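Local coordinates for activator of Hsp90 ATPase homologue 1/2-like C-terminal domain-containing protein (PDB 3UID) that probably acts as a toxin of a type II toxin-antitoxin system, as its homologue does in the hypoxic response, and has the SRPBCC fold, at residues G76-T81 and F91-A96; A23-I28 and G120-T125; R36-V41 and A49-H54; P2-K7 and T16-F21. All blocks are in the same frame, centred on the assembly; numbering follows the deposited sequence.

Contact 1 (G76-T81 and F91-A96); sequences GYWEIT and FLDGFA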
loop_
_atom_site.group_PDB
_atom_site.type_symbol
_atom_site.label_atom_id
_atom_site.label_comp_id
_atom_site.label_asym_id
_atom_site.label_seq_id
_atom_site.Cartn_x
_atom_site.Cartn_y
_atom_site.Cartn_z
ATOM N N GLY A 76 -0.629 8.518 -7.827
ATOM C CA GLY A 76 -0.806 7.140 -8.222
ATOM C C GLY A 76 -2.273 6.799 -8.198
ATOM O O GLY A 76 -3.105 7.580 -7.717
ATOM N N TYR A 77 -2.604 5.639 -8.746
ATOM C CA TYR A 77 -3.983 5.193 -8.736
ATOM C C TYR A 77 -4.041 3.683 -8.643
ATOM O O TYR A 77 -3.144 2.982 -9.103
ATOM C CB TYR A 77 -4.725 5.675 -9.995
ATOM C CG TYR A 77 -4.082 5.188 -11.275
ATOM C CD1 TYR A 77 -4.503 4.014 -11.880
ATOM C CD2 TYR A 77 -3.028 5.879 -11.851
ATOM C CE1 TYR A 77 -3.900 3.551 -13.042
ATOM C CE2 TYR A 77 -2.419 5.423 -13.004
ATOM C CZ TYR A 77 -2.866 4.265 -13.600
ATOM O OH TYR A 77 -2.260 3.816 -14.755
ATOM N N TRP A 78 -5.111 3.199 -8.028
ATOM C CA TRP A 78 -5.391 1.773 -7.974
ATOM C C TRP A 78 -6.648 1.503 -8.795
ATOM O O TRP A 78 -7.657 2.197 -8.632
ATOM C CB TRP A 78 -5.653 1.343 -6.540
ATOM C CG TRP A 78 -4.501 1.413 -5.582
ATOM C CD1 TRP A 78 -3.202 1.753 -5.846
ATOM C CD2 TRP A 78 -4.563 1.129 -4.188
ATOM N NE1 TRP A 78 -2.450 1.677 -4.699
ATOM C CE2 TRP A 78 -3.265 1.301 -3.665
ATOM C CE3 TRP A 78 -5.592 0.724 -3.330
ATOM C CZ2 TRP A 78 -2.975 1.113 -2.311
ATOM C CZ3 TRP A 78 -5.299 0.525 -1.988
ATOM C CH2 TRP A 78 -3.998 0.707 -1.498
ATOM N N GLU A 79 -6.597 0.495 -9.668
ATOM C CA GLU A 79 -7.813 -0.044 -10.280
ATOM C C GLU A 79 -8.141 -1.326 -9.537
ATOM O O GLU A 79 -7.413 -2.316 -9.643
ATOM C CB GLU A 79 -7.618 -0.319 -11.777
ATOM C CG GLU A 79 -7.226 0.912 -12.589
ATOM C CD GLU A 79 -7.066 0.626 -14.075
ATOM O OE1 GLU A 79 -7.345 -0.509 -14.523
ATOM O OE2 GLU A 79 -6.663 1.557 -14.804
ATOM N N ILE A 80 -9.224 -1.301 -8.764
ATOM C CA ILE A 80 -9.595 -2.443 -7.934
ATOM C C ILE A 80 -10.163 -3.577 -8.781
ATOM O O ILE A 80 -11.098 -3.375 -9.559
ATOM C CB ILE A 80 -10.612 -2.044 -6.841
ATOM C CG1 ILE A 80 -10.130 -0.807 -6.082
ATOM C CG2 ILE A 80 -10.859 -3.202 -5.890
ATOM C CD1 ILE A 80 -8.819 -0.968 -5.357
ATOM N N THR A 81 -9.588 -4.771 -8.631
ATOM C CA THR A 81 -10.056 -5.917 -9.402
ATOM C C THR A 81 -10.839 -6.960 -8.592
ATOM O O THR A 81 -11.683 -7.669 -9.148
ATOM C CB THR A 81 -8.899 -6.608 -10.137
ATOM O OG1 THR A 81 -7.938 -7.057 -9.179
ATOM C CG2 THR A 81 -8.237 -5.647 -11.126
ATOM N N PHE A 91 -5.619 -5.336 -6.851
ATOM C CA PHE A 91 -5.679 -4.127 -7.664
ATOM C C PHE A 91 -4.473 -3.975 -8.565
ATOM O O PHE A 91 -3.401 -4.549 -8.308
ATOM C CB PHE A 91 -5.815 -2.866 -6.783
ATOM C CG PHE A 91 -4.660 -2.649 -5.833
ATOM C CD1 PHE A 91 -3.571 -1.864 -6.201
ATOM C CD2 PHE A 91 -4.680 -3.228 -4.563
ATOM C CE1 PHE A 91 -2.504 -1.663 -5.311
ATOM C CE2 PHE A 91 -3.623 -3.036 -3.659
ATOM C CZ PHE A 91 -2.545 -2.244 -4.030
ATOM N N LEU A 92 -4.660 -3.201 -9.624
ATOM C CA LEU A 92 -3.549 -2.778 -10.467
ATOM C C LEU A 92 -3.129 -1.378 -10.018
ATOM O O LEU A 92 -3.967 -0.534 -9.728
ATOM C CB LEU A 92 -3.985 -2.756 -11.934
ATOM C CG LEU A 92 -4.655 -4.048 -12.394
ATOM C CD1 LEU A 92 -5.432 -3.849 -13.682
ATOM C CD2 LEU A 92 -3.620 -5.150 -12.533
ATOM N N ASP A 93 -1.830 -1.136 -9.931
ATOM C CA ASP A 93 -1.350 0.169 -9.472
ATOM C C ASP A 93 -0.474 0.855 -10.514
ATOM O O ASP A 93 0.409 0.225 -11.099
ATOM C CB ASP A 93 -0.585 -0.012 -8.159
ATOM C CG ASP A 93 0.125 1.247 -7.716
ATOM O OD1 ASP A 93 -0.564 2.206 -7.308
ATOM O OD2 ASP A 93 1.374 1.285 -7.788
ATOM N N GLY A 94 -0.723 2.147 -10.733
ATOM C CA GLY A 94 0.056 2.923 -11.681
ATOM C C GLY A 94 0.500 4.269 -11.136
ATOM O O GLY A 94 -0.145 4.822 -10.249
ATOM N N PHE A 95 1.601 4.787 -11.667
ATOM C CA PHE A 95 2.098 6.116 -11.311
ATOM C C PHE A 95 1.492 7.155 -12.233
ATOM O O PHE A 95 1.240 6.874 -13.409
ATOM C CB PHE A 95 3.621 6.172 -11.429
ATOM C CG PHE A 95 4.329 5.296 -10.440
ATOM C CD1 PHE A 95 4.292 5.591 -9.085
ATOM C CD2 PHE A 95 5.018 4.170 -10.860
ATOM C CE1 PHE A 95 4.941 4.782 -8.171
ATOM C CE2 PHE A 95 5.668 3.359 -9.949
ATOM C CZ PHE A 95 5.627 3.662 -8.607
ATOM N N ALA A 96 1.281 8.364 -11.712
ATOM C CA ALA A 96 0.599 9.404 -12.482
ATOM C C ALA A 96 1.039 10.827 -12.135
ATOM O O ALA A 96 1.745 11.054 -11.149
ATOM C CB ALA A 96 -0.921 9.278 -12.306
#

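Contact 2 (A23-I28 and G120-T125); sequences APVTRI and GGTRAT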
loop_
_atom_site.group_PDB
_atom_site.type_symbol
_atom_site.label_atom_id
_atom_site.label_comp_id
_atom_site.label_asym_id
_atom_site.label_seq_id
_atom_site.Cartn_x
_atom_site.Cartn_y
_atom_site.Cartn_z
ATOM N N ALA A 23 -3.983 -6.036 16.258
ATOM C CA ALA A 23 -5.392 -5.713 16.159
ATOM C C ALA A 23 -6.038 -6.753 15.261
ATOM O O ALA A 23 -5.353 -7.424 14.478
ATOM C CB ALA A 23 -5.580 -4.295 15.580
ATOM N N PRO A 24 -7.360 -6.905 15.364
ATOM C CA PRO A 24 -8.072 -7.926 14.590
ATOM C C PRO A 24 -8.092 -7.627 13.096
ATOM O O PRO A 24 -7.941 -6.470 12.691
ATOM C CB PRO A 24 -9.497 -7.870 15.162
ATOM C CG PRO A 24 -9.342 -7.293 16.528
ATOM C CD PRO A 24 -8.196 -6.329 16.431
ATOM N N VAL A 25 -8.284 -8.670 12.295
ATOM C CA VAL A 25 -8.368 -8.515 10.851
ATOM C C VAL A 25 -9.429 -7.487 10.464
ATOM O O VAL A 25 -9.207 -6.689 9.551
ATOM C CB VAL A 25 -8.672 -9.844 10.169
ATOM C CG1 VAL A 25 -9.139 -9.600 8.758
ATOM C CG2 VAL A 25 -7.423 -10.734 10.183
ATOM N N THR A 26 -10.571 -7.514 11.147
ATOM C CA THR A 26 -11.648 -6.567 10.841
ATOM C C THR A 26 -11.197 -5.124 11.015
ATOM O O THR A 26 -11.582 -4.251 10.232
ATOM C CB THR A 26 -12.911 -6.825 11.674
ATOM O OG1 THR A 26 -12.579 -6.879 13.068
ATOM C CG2 THR A 26 -13.530 -8.148 11.264
ATOM N N ARG A 27 -10.371 -4.874 12.026
ATOM C CA ARG A 27 -9.819 -3.525 12.241
ATOM C C ARG A 27 -8.860 -3.081 11.126
ATOM O O ARG A 27 -8.956 -1.959 10.625
ATOM C CB ARG A 27 -9.089 -3.432 13.586
ATOM C CG ARG A 27 -8.311 -2.099 13.732
ATOM C CD ARG A 27 -9.297 -0.967 13.890
ATOM N NE ARG A 27 -8.669 0.362 13.905
ATOM C CZ ARG A 27 -8.567 1.153 12.837
ATOM N NH1 ARG A 27 -9.028 0.754 11.660
ATOM N NH2 ARG A 27 -8.002 2.347 12.943
ATOM N N ILE A 28 -7.921 -3.948 10.751
ATOM C CA ILE A 28 -6.971 -3.633 9.699
ATOM C C ILE A 28 -7.681 -3.389 8.369
ATOM O O ILE A 28 -7.304 -2.505 7.611
ATOM C CB ILE A 28 -5.894 -4.727 9.576
ATOM C CG1 ILE A 28 -5.212 -4.944 10.931
ATOM C CG2 ILE A 28 -4.860 -4.340 8.534
ATOM C CD1 ILE A 28 -4.478 -3.714 11.469
ATOM N N GLY A 120 -4.757 -13.829 17.233
ATOM C CA GLY A 120 -5.827 -12.898 17.554
ATOM C C GLY A 120 -5.566 -11.535 16.947
ATOM O O GLY A 120 -6.436 -10.649 16.944
ATOM N N GLY A 121 -4.344 -11.375 16.439
ATOM C CA GLY A 121 -3.926 -10.177 15.737
ATOM C C GLY A 121 -3.990 -10.423 14.245
ATOM O O GLY A 121 -4.738 -11.298 13.794
ATOM N N THR A 122 -3.215 -9.665 13.474
ATOM C CA THR A 122 -3.277 -9.766 12.023
ATOM C C THR A 122 -1.905 -9.902 11.399
ATOM O O THR A 122 -0.994 -9.124 11.702
ATOM C CB THR A 122 -3.937 -8.516 11.410
ATOM O OG1 THR A 122 -5.280 -8.419 11.887
ATOM C CG2 THR A 122 -3.949 -8.589 9.878
ATOM N N ARG A 123 -1.758 -10.893 10.530
ATOM C CA ARG A 123 -0.630 -10.893 9.622
ATOM C C ARG A 123 -1.113 -10.336 8.292
ATOM O O ARG A 123 -2.117 -10.812 7.733
ATOM C CB ARG A 123 -0.081 -12.300 9.425
ATOM C CG ARG A 123 0.941 -12.371 8.294
ATOM C CD ARG A 123 1.536 -13.755 8.186
ATOM N NE ARG A 123 2.307 -14.086 9.381
ATOM C CZ ARG A 123 2.911 -15.253 9.577
ATOM N NH1 ARG A 123 2.832 -16.204 8.655
ATOM N NH2 ARG A 123 3.594 -15.469 10.694
ATOM N N ALA A 124 -0.414 -9.323 7.801
ATOM C CA ALA A 124 -0.733 -8.717 6.515
ATOM C C ALA A 124 0.360 -9.047 5.526
ATOM O O ALA A 124 1.537 -8.826 5.818
ATOM C CB ALA A 124 -0.850 -7.220 6.657
ATOM N N THR A 125 -0.032 -9.546 4.356
ATOM C CA THR A 125 0.922 -9.858 3.309
ATOM C C THR A 125 0.580 -9.025 2.088
ATOM O O THR A 125 -0.540 -9.099 1.577
ATOM C CB THR A 125 0.894 -11.347 2.949
ATOM O OG1 THR A 125 1.140 -12.123 4.136
ATOM C CG2 THR A 125 1.959 -11.663 1.916
#

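Contact 3 (R36-V41 and A49-H54); sequences RQLEKV and ATVVDH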
loop_
_atom_site.group_PDB
_atom_site.type_symbol
_atom_site.label_atom_id
_atom_site.label_comp_id
_atom_site.label_asym_id
_atom_site.label_seq_id
_atom_site.Cartn_x
_atom_site.Cartn_y
_atom_site.Cartn_z
ATOM N N ARG A 36 -10.121 8.143 4.895
ATOM C CA ARG A 36 -9.477 9.050 5.841
ATOM C C ARG A 36 -8.420 8.321 6.674
ATOM O O ARG A 36 -7.428 8.922 7.100
ATOM C CB ARG A 36 -10.514 9.728 6.743
ATOM C CG ARG A 36 -11.668 10.379 5.991
ATOM C CD ARG A 36 -11.289 11.715 5.348
ATOM N NE ARG A 36 -11.019 11.605 3.914
ATOM C CZ ARG A 36 -9.827 11.798 3.360
ATOM N NH1 ARG A 36 -8.784 12.112 4.115
ATOM N NH2 ARG A 36 -9.677 11.678 2.047
ATOM N N GLN A 37 -8.624 7.025 6.907
ATOM C CA GLN A 37 -7.624 6.242 7.644
ATOM C C GLN A 37 -6.447 5.865 6.753
ATOM O O GLN A 37 -5.287 5.897 7.175
ATOM C CB GLN A 37 -8.265 4.996 8.263
ATOM C CG GLN A 37 -9.355 5.346 9.270
ATOM C CD GLN A 37 -9.934 4.114 9.920
ATOM O OE1 GLN A 37 -9.199 3.234 10.361
ATOM N NE2 GLN A 37 -11.247 4.045 9.977
ATOM N N LEU A 38 -6.749 5.522 5.507
ATOM C CA LEU A 38 -5.708 5.229 4.535
ATOM C C LEU A 38 -4.806 6.454 4.357
ATOM O O LEU A 38 -3.572 6.347 4.372
ATOM C CB LEU A 38 -6.337 4.841 3.197
ATOM C CG LEU A 38 -5.362 4.277 2.163
ATOM C CD1 LEU A 38 -4.542 3.135 2.755
ATOM C CD2 LEU A 38 -6.163 3.820 0.976
ATOM N N GLU A 39 -5.410 7.627 4.233
ATOM C CA GLU A 39 -4.671 8.880 4.089
ATOM C C GLU A 39 -3.782 9.142 5.304
ATOM O O GLU A 39 -2.687 9.672 5.194
ATOM C CB GLU A 39 -5.647 10.045 3.892
ATOM C CG GLU A 39 -4.961 11.397 3.722
ATOM C CD GLU A 39 -5.927 12.524 3.428
ATOM O OE1 GLU A 39 -6.618 12.476 2.388
ATOM O OE2 GLU A 39 -5.994 13.471 4.245
ATOM N N LYS A 40 -4.303 8.788 6.480
ATOM C CA LYS A 40 -3.576 8.994 7.725
ATOM C C LYS A 40 -2.288 8.169 7.756
ATOM O O LYS A 40 -1.212 8.686 8.057
ATOM C CB LYS A 40 -4.475 8.641 8.917
ATOM C CG LYS A 40 -3.774 8.708 10.270
ATOM C CD LYS A 40 -3.365 10.149 10.646
ATOM C CE LYS A 40 -2.824 10.191 12.078
ATOM N NZ LYS A 40 -2.510 11.586 12.503
ATOM N N VAL A 41 -2.399 6.880 7.460
ATOM C CA VAL A 41 -1.232 6.008 7.563
ATOM C C VAL A 41 -0.217 6.251 6.440
ATOM O O VAL A 41 0.988 6.022 6.608
ATOM C CB VAL A 41 -1.623 4.516 7.683
ATOM C CG1 VAL A 41 -2.484 4.320 8.947
ATOM C CG2 VAL A 41 -2.360 4.020 6.441
ATOM N N ALA A 49 0.037 12.992 2.702
ATOM C CA ALA A 49 -0.631 12.266 1.647
ATOM C C ALA A 49 -2.069 12.749 1.567
ATOM O O ALA A 49 -2.613 13.306 2.532
ATOM C CB ALA A 49 -0.591 10.769 1.936
ATOM N N THR A 50 -2.671 12.551 0.403
ATOM C CA THR A 50 -4.090 12.800 0.229
ATOM C C THR A 50 -4.703 11.620 -0.516
ATOM O O THR A 50 -4.194 11.200 -1.557
ATOM C CB THR A 50 -4.320 14.061 -0.600
ATOM O OG1 THR A 50 -3.737 15.182 0.068
ATOM C CG2 THR A 50 -5.818 14.311 -0.788
ATOM N N VAL A 51 -5.792 11.085 0.018
ATOM C CA VAL A 51 -6.600 10.138 -0.746
ATOM C C VAL A 51 -7.710 10.951 -1.394
ATOM O O VAL A 51 -8.510 11.606 -0.712
ATOM C CB VAL A 51 -7.148 9.000 0.141
ATOM C CG1 VAL A 51 -8.191 8.165 -0.604
ATOM C CG2 VAL A 51 -5.995 8.127 0.632
ATOM N N VAL A 52 -7.701 10.965 -2.720
ATOM C CA VAL A 52 -8.598 11.819 -3.488
ATOM C C VAL A 52 -9.911 11.096 -3.762
ATOM O O VAL A 52 -10.935 11.400 -3.134
ATOM C CB VAL A 52 -7.902 12.331 -4.768
ATOM C CG1 VAL A 52 -8.851 13.202 -5.591
ATOM C CG2 VAL A 52 -6.655 13.145 -4.385
ATOM N N ASP A 53 -9.889 10.127 -4.674
ATOM C CA ASP A 53 -11.062 9.298 -4.911
ATOM C C ASP A 53 -10.817 7.951 -4.267
ATOM O O ASP A 53 -9.679 7.494 -4.193
ATOM C CB ASP A 53 -11.316 9.107 -6.411
ATOM C CG ASP A 53 -11.642 10.400 -7.118
ATOM O OD1 ASP A 53 -12.277 11.277 -6.500
ATOM O OD2 ASP A 53 -11.256 10.529 -8.295
ATOM N N HIS A 54 -11.884 7.314 -3.800
ATOM C CA HIS A 54 -11.752 6.022 -3.138
ATOM C C HIS A 54 -13.072 5.248 -3.241
ATOM O O HIS A 54 -14.107 5.683 -2.735
ATOM C CB HIS A 54 -11.367 6.257 -1.676
ATOM C CG HIS A 54 -11.204 5.003 -0.870
ATOM N ND1 HIS A 54 -12.276 4.259 -0.424
ATOM C CD2 HIS A 54 -10.094 4.383 -0.401
ATOM C CE1 HIS A 54 -11.833 3.227 0.273
ATOM N NE2 HIS A 54 -10.514 3.277 0.300
#

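Contact 4 (P2-K7 and T16-F21); sequences PVTDVK and TITAEF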
loop_
_atom_site.group_PDB
_atom_site.type_symbol
_atom_site.label_atom_id
_atom_site.label_comp_id
_atom_site.label_asym_id
_atom_site.label_seq_id
_atom_site.Cartn_x
_atom_site.Cartn_y
_atom_site.Cartn_z
ATOM N N PRO A 2 4.394 -4.069 13.170
ATOM C CA PRO A 2 5.592 -3.635 12.444
ATOM C C PRO A 2 5.885 -4.530 11.249
ATOM O O PRO A 2 5.206 -5.543 11.025
ATOM C CB PRO A 2 6.704 -3.781 13.492
ATOM C CG PRO A 2 6.199 -4.813 14.432
ATOM C CD PRO A 2 4.719 -4.600 14.505
ATOM N N VAL A 3 6.898 -4.161 10.482
ATOM C CA VAL A 3 7.317 -4.969 9.359
ATOM C C VAL A 3 8.057 -6.197 9.898
ATOM O O VAL A 3 8.901 -6.083 10.795
ATOM C CB VAL A 3 8.271 -4.175 8.444
ATOM C CG1 VAL A 3 8.771 -5.052 7.295
ATOM C CG2 VAL A 3 7.601 -2.922 7.929
ATOM N N THR A 4 7.731 -7.372 9.360
ATOM C CA THR A 4 8.361 -8.617 9.793
ATOM C C THR A 4 9.207 -9.302 8.714
ATOM O O THR A 4 10.072 -10.131 9.042
ATOM C CB THR A 4 7.337 -9.626 10.359
ATOM O OG1 THR A 4 6.387 -9.971 9.344
ATOM C CG2 THR A 4 6.604 -9.038 11.566
ATOM N N ASP A 5 8.963 -8.964 7.440
ATOM C CA ASP A 5 9.755 -9.518 6.342
ATOM C C ASP A 5 9.600 -8.679 5.092
ATOM O O ASP A 5 8.536 -8.139 4.832
ATOM C CB ASP A 5 9.325 -10.949 6.019
ATOM C CG ASP A 5 10.330 -11.679 5.136
ATOM O OD1 ASP A 5 11.399 -12.068 5.639
ATOM O OD2 ASP A 5 10.048 -11.867 3.943
ATOM N N VAL A 6 10.684 -8.590 4.331
ATOM C CA VAL A 6 10.675 -8.016 3.003
ATOM C C VAL A 6 11.387 -9.005 2.096
ATOM O O VAL A 6 12.501 -9.435 2.398
ATOM C CB VAL A 6 11.437 -6.684 2.987
ATOM C CG1 VAL A 6 11.566 -6.162 1.556
ATOM C CG2 VAL A 6 10.730 -5.671 3.887
ATOM N N LYS A 7 10.740 -9.388 0.996
ATOM C CA LYS A 7 11.370 -10.298 0.047
ATOM C C LYS A 7 11.158 -9.915 -1.408
ATOM O O LYS A 7 10.025 -9.805 -1.879
ATOM C CB LYS A 7 10.919 -11.750 0.254
ATOM C CG LYS A 7 11.752 -12.707 -0.579
ATOM C CD LYS A 7 11.372 -14.159 -0.405
ATOM C CE LYS A 7 12.113 -15.008 -1.442
ATOM N NZ LYS A 7 11.806 -16.460 -1.340
ATOM N N THR A 16 7.339 -8.728 -1.866
ATOM C CA THR A 16 6.385 -9.068 -0.822
ATOM C C THR A 16 6.830 -8.470 0.499
ATOM O O THR A 16 7.971 -8.665 0.929
ATOM C CB THR A 16 6.231 -10.595 -0.694
ATOM O OG1 THR A 16 5.758 -11.123 -1.940
ATOM C CG2 THR A 16 5.228 -10.933 0.381
ATOM N N ILE A 17 5.942 -7.697 1.107
ATOM C CA ILE A 17 6.189 -7.159 2.431
ATOM C C ILE A 17 5.188 -7.799 3.388
ATOM O O ILE A 17 3.992 -7.890 3.095
ATOM C CB ILE A 17 6.074 -5.633 2.432
ATOM C CG1 ILE A 17 7.115 -5.050 1.470
ATOM C CG2 ILE A 17 6.255 -5.097 3.847
ATOM C CD1 ILE A 17 7.330 -3.561 1.601
ATOM N N THR A 18 5.691 -8.286 4.511
ATOM C CA THR A 18 4.845 -8.907 5.516
ATOM C C THR A 18 4.898 -8.056 6.777
ATOM O O THR A 18 5.955 -7.533 7.140
ATOM C CB THR A 18 5.319 -10.341 5.827
ATOM O OG1 THR A 18 5.403 -11.097 4.610
ATOM C CG2 THR A 18 4.359 -11.038 6.790
ATOM N N ALA A 19 3.746 -7.888 7.413
ATOM C CA ALA A 19 3.658 -7.144 8.662
ATOM C C ALA A 19 2.824 -7.914 9.652
ATOM O O ALA A 19 2.021 -8.762 9.266
ATOM C CB ALA A 19 3.005 -5.796 8.427
ATOM N N GLU A 20 3.047 -7.623 10.929
ATOM C CA GLU A 20 2.179 -8.112 11.983
ATOM C C GLU A 20 1.602 -6.936 12.750
ATOM O O GLU A 20 2.316 -6.002 13.114
ATOM C CB GLU A 20 2.932 -9.075 12.895
ATOM C CG GLU A 20 3.208 -10.403 12.216
ATOM C CD GLU A 20 4.093 -11.322 13.031
ATOM O OE1 GLU A 20 4.224 -11.105 14.255
ATOM O OE2 GLU A 20 4.658 -12.267 12.440
ATOM N N PHE A 21 0.290 -6.971 12.970
ATOM C CA PHE A 21 -0.402 -5.871 13.643
ATOM C C PHE A 21 -1.131 -6.393 14.871
ATOM O O PHE A 21 -1.744 -7.458 14.819
ATOM C CB PHE A 21 -1.438 -5.249 12.708
ATOM C CG PHE A 21 -0.857 -4.596 11.480
ATOM C CD1 PHE A 21 0.068 -3.566 11.594
ATOM C CD2 PHE A 21 -1.256 -4.997 10.213
ATOM C CE1 PHE A 21 0.590 -2.950 10.457
ATOM C CE2 PHE A 21 -0.743 -4.388 9.071
ATOM C CZ PHE A 21 0.182 -3.367 9.195
HETATM O O HOH W 1 7.720 -10.889 2.859
HETATM O O HOH W 2 8.223 -11.787 -3.175
#

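Contact 1 (G76-T81 and F91-A96)
Trp78 and Phe91, one from each strand of an antiparallel hairpin, lay their rings face to face on the side of the sheet they share with Asp93 and Ile80. The five-membered ring of Trp78 and the phenyl ring of Phe91 have centroids 3.9 Å apart and planes inclined by only 20°. The overlap is displaced: Phe91 CE1 sits over the indole near its rim, 3.4 Å from Trp78 NE1. Phe91 brings its ring there with CG placed between the backbone N and carbonyl carbon (chi1 61°), while Ile80 CD1 closes on Phe91 CB at 3.8 Å. At the indole's edge, in its plane, Asp93 OD1 comes 3.0 Å from Trp78 CD1; this oxygen is held by the hydroxyl of Tyr64.

The other face illustrates how an aromatic residue can shield a cross-strand glycine. Tyr77 folds back over its partner Gly94, whose CA lies over the ring 4.0 Å from the centroid, a CH-pi contact, and Ala96 CB meets the ring's edge.

Between the two faces, paired backbone bonds fix the register. Tyr77 and Gly94 exchange two hydrogen bonds, as do Glu79 and Leu92, where Glu79 N reaches Leu92 O at 2.8 Å.

Strand 61-67 flanks one side of this hairpin, and Glu79 extends to a salt bridge with its Arg61. Strand 109-118 flanks the other, its Tyr113 meeting Phe91 edge-to-face. Trp42, from helix 35-42, meets Trp78 at a steep angle, which places the stack between the sheet and helix 35-42.

Contact 2 (A23-I28 and G120-T125)
Thr122, near the start of strand 121-129, inserts its short side chain into the turn that leads into helix 25-33, where Ala23, Val25 and Ile28 surround it. Its CB comes first, 3.8 Å from Ile28 CG1, the two side chains running past each other in opposite directions. One branch, OG1, is polar. With that hydroxyl anti to the carbonyl carbon (chi1 -62°), Thr122 OG1 donates to Ala23 O at 2.8 Å, approaching 24° out of the carbonyl plane. Thr122 OG1 also lies 3.0 Å from Val25 N, at too poor an angle for a hydrogen bond, with Val25 CG2 beside it. The second branch, CG2, is apolar throughout, meeting Ile28 CG1 at 4.0 Å and Val25 CG2 at 4.1 Å.

Gly121 follows the same carbonyl from the backbone, its CA 3.3 Å from Ala23 O in a CA-H...O contact. Pro24 then occupies the N-cap position, and its carbonyl takes the amide of Ile28 in the first turn.

Val25 and Ile28 also pack on Phe115 of strand 109-118. The pair of short helices following strand 14-21, with the sheet curved round the long C-terminal helix 144-158, is consistent with the helix-grip fold of the Bet v 1-like clan.

Contact 3 (R36-V41 and A49-H54)
Ala49 and Glu39 open this meeting of helix 35-42 with strand 50-54. The carbonyl oxygen of Ala49 lies 3.3 Å from Glu39 CG, where the glutamate, with CG anti to the backbone N (chi1 -180°), reaches out extended toward the strand. At Thr50 it is the backbone that is touched, CA passing 3.3 Å from Glu39 OE1.

Val51 is the centre of the contact. Its amide donates to Glu39 OE1 at 2.9 Å with an angle of 157° at the hydrogen, meeting the carboxylate on its anti side, 23° out of the carboxylate plane. Its CG2 methyl packs over the helix, 3.8 Å from Glu39 CB and 4.2 Å from Leu38 CB. Val52 and Asp53 then turn to the neighbouring strand, both facing Thr63 in a classic beta bulge. The walk ends at His54, which presents its ring edge to Leu38 CD2, while its NE2 is bonded to the carbonyl of Tyr32.

Arg36, one helical turn before Glu39, curls back over the glutamate. In the conformers described, NH1 at 2.8 Å and NH2 at 3.2 Å both donate to Glu39 OE1 from above the carboxylate plane, forming a salt bridge.

In this pair of conformers, a single oxygen gathers three N-H groups; where that pair is populated, the grip would probably stabilise the carboxylate's negative charge, and it gives the outward-facing amide of the outermost strand 50-54 a partner from the helix.

Contact 4 (P2-K7 and T16-F21)
Thr4 and Asp5 both face Thr18 across a beta hairpin, the two-against-one pairing of a classic bulge, here in the outermost strand 3-9 and its neighbour 14-21.

Backbone hydrogen bonds come first. Thr18 O is the acceptor at the bulge: Thr4 N reaches it at 2.8 Å in a nearly straight bond (171°), whereas Asp5 N, at 3.3 Å, adds only a weak one. Thr18 N answers to Asp5 O. The shift of one residue separates a regular ladder at Lys7 and Thr16, which exchange two bonds, from the terminus, where Glu20 N donates to Pro2 O.

Side-chain polar contacts reinforce the same carbonyl. Because Thr4 OG1 lies between its own N and carbonyl carbon (chi1 61°), it turns toward Thr18 O for another weak bond and passes 3.4 Å from Thr18 CG2.

Apolar contacts centre on Ile17, which touches both valines of the edge strand: its CG2 is 4.3 Å from Val3 CG1, and its CG1 meets Val6 CG2. Ile17 and Ala19 are buried on this face, Ile17 against Ala148 of helix 144-158. Beyond Thr18, Thr4 CG2 lies at about a right angle to the aliphatic part of Glu20, 3.7 Å from its CG in the conformer described.

Water supplies the last kind. One molecule accepts from Thr18 OG1 and donates to Asp5 OD2 and Thr16 O, linking the strands beside the bulge. A second gives a hydrogen to Lys7 O and lies 2.8 Å from Thr16 OG1.

Overall arrangement
Four contacts along one antiparallel sheet show how chemistry follows position. Contacts 1 and 4 are both hairpins, on opposite sides of the chain's centre, about 21 Å apart between centres. The first, mid-sheet and partly buried, relies on aromatic rings; the second, a surface contact at the outer edge, uses a bulge, threonines and water. Contacts 2 and 3, also partly buried, join short helices to the sheet, through a threonine hydroxyl in one and a carboxylate with its arginine in the other. They touch where Arg27 meets Gln37, probably through a hydrogen bond between consecutive helices. Contact 2 also adjoins contact 4, since strands 121-129 and 14-21 are neighbours, whereas contact 3 holds the sheet's other outermost strand.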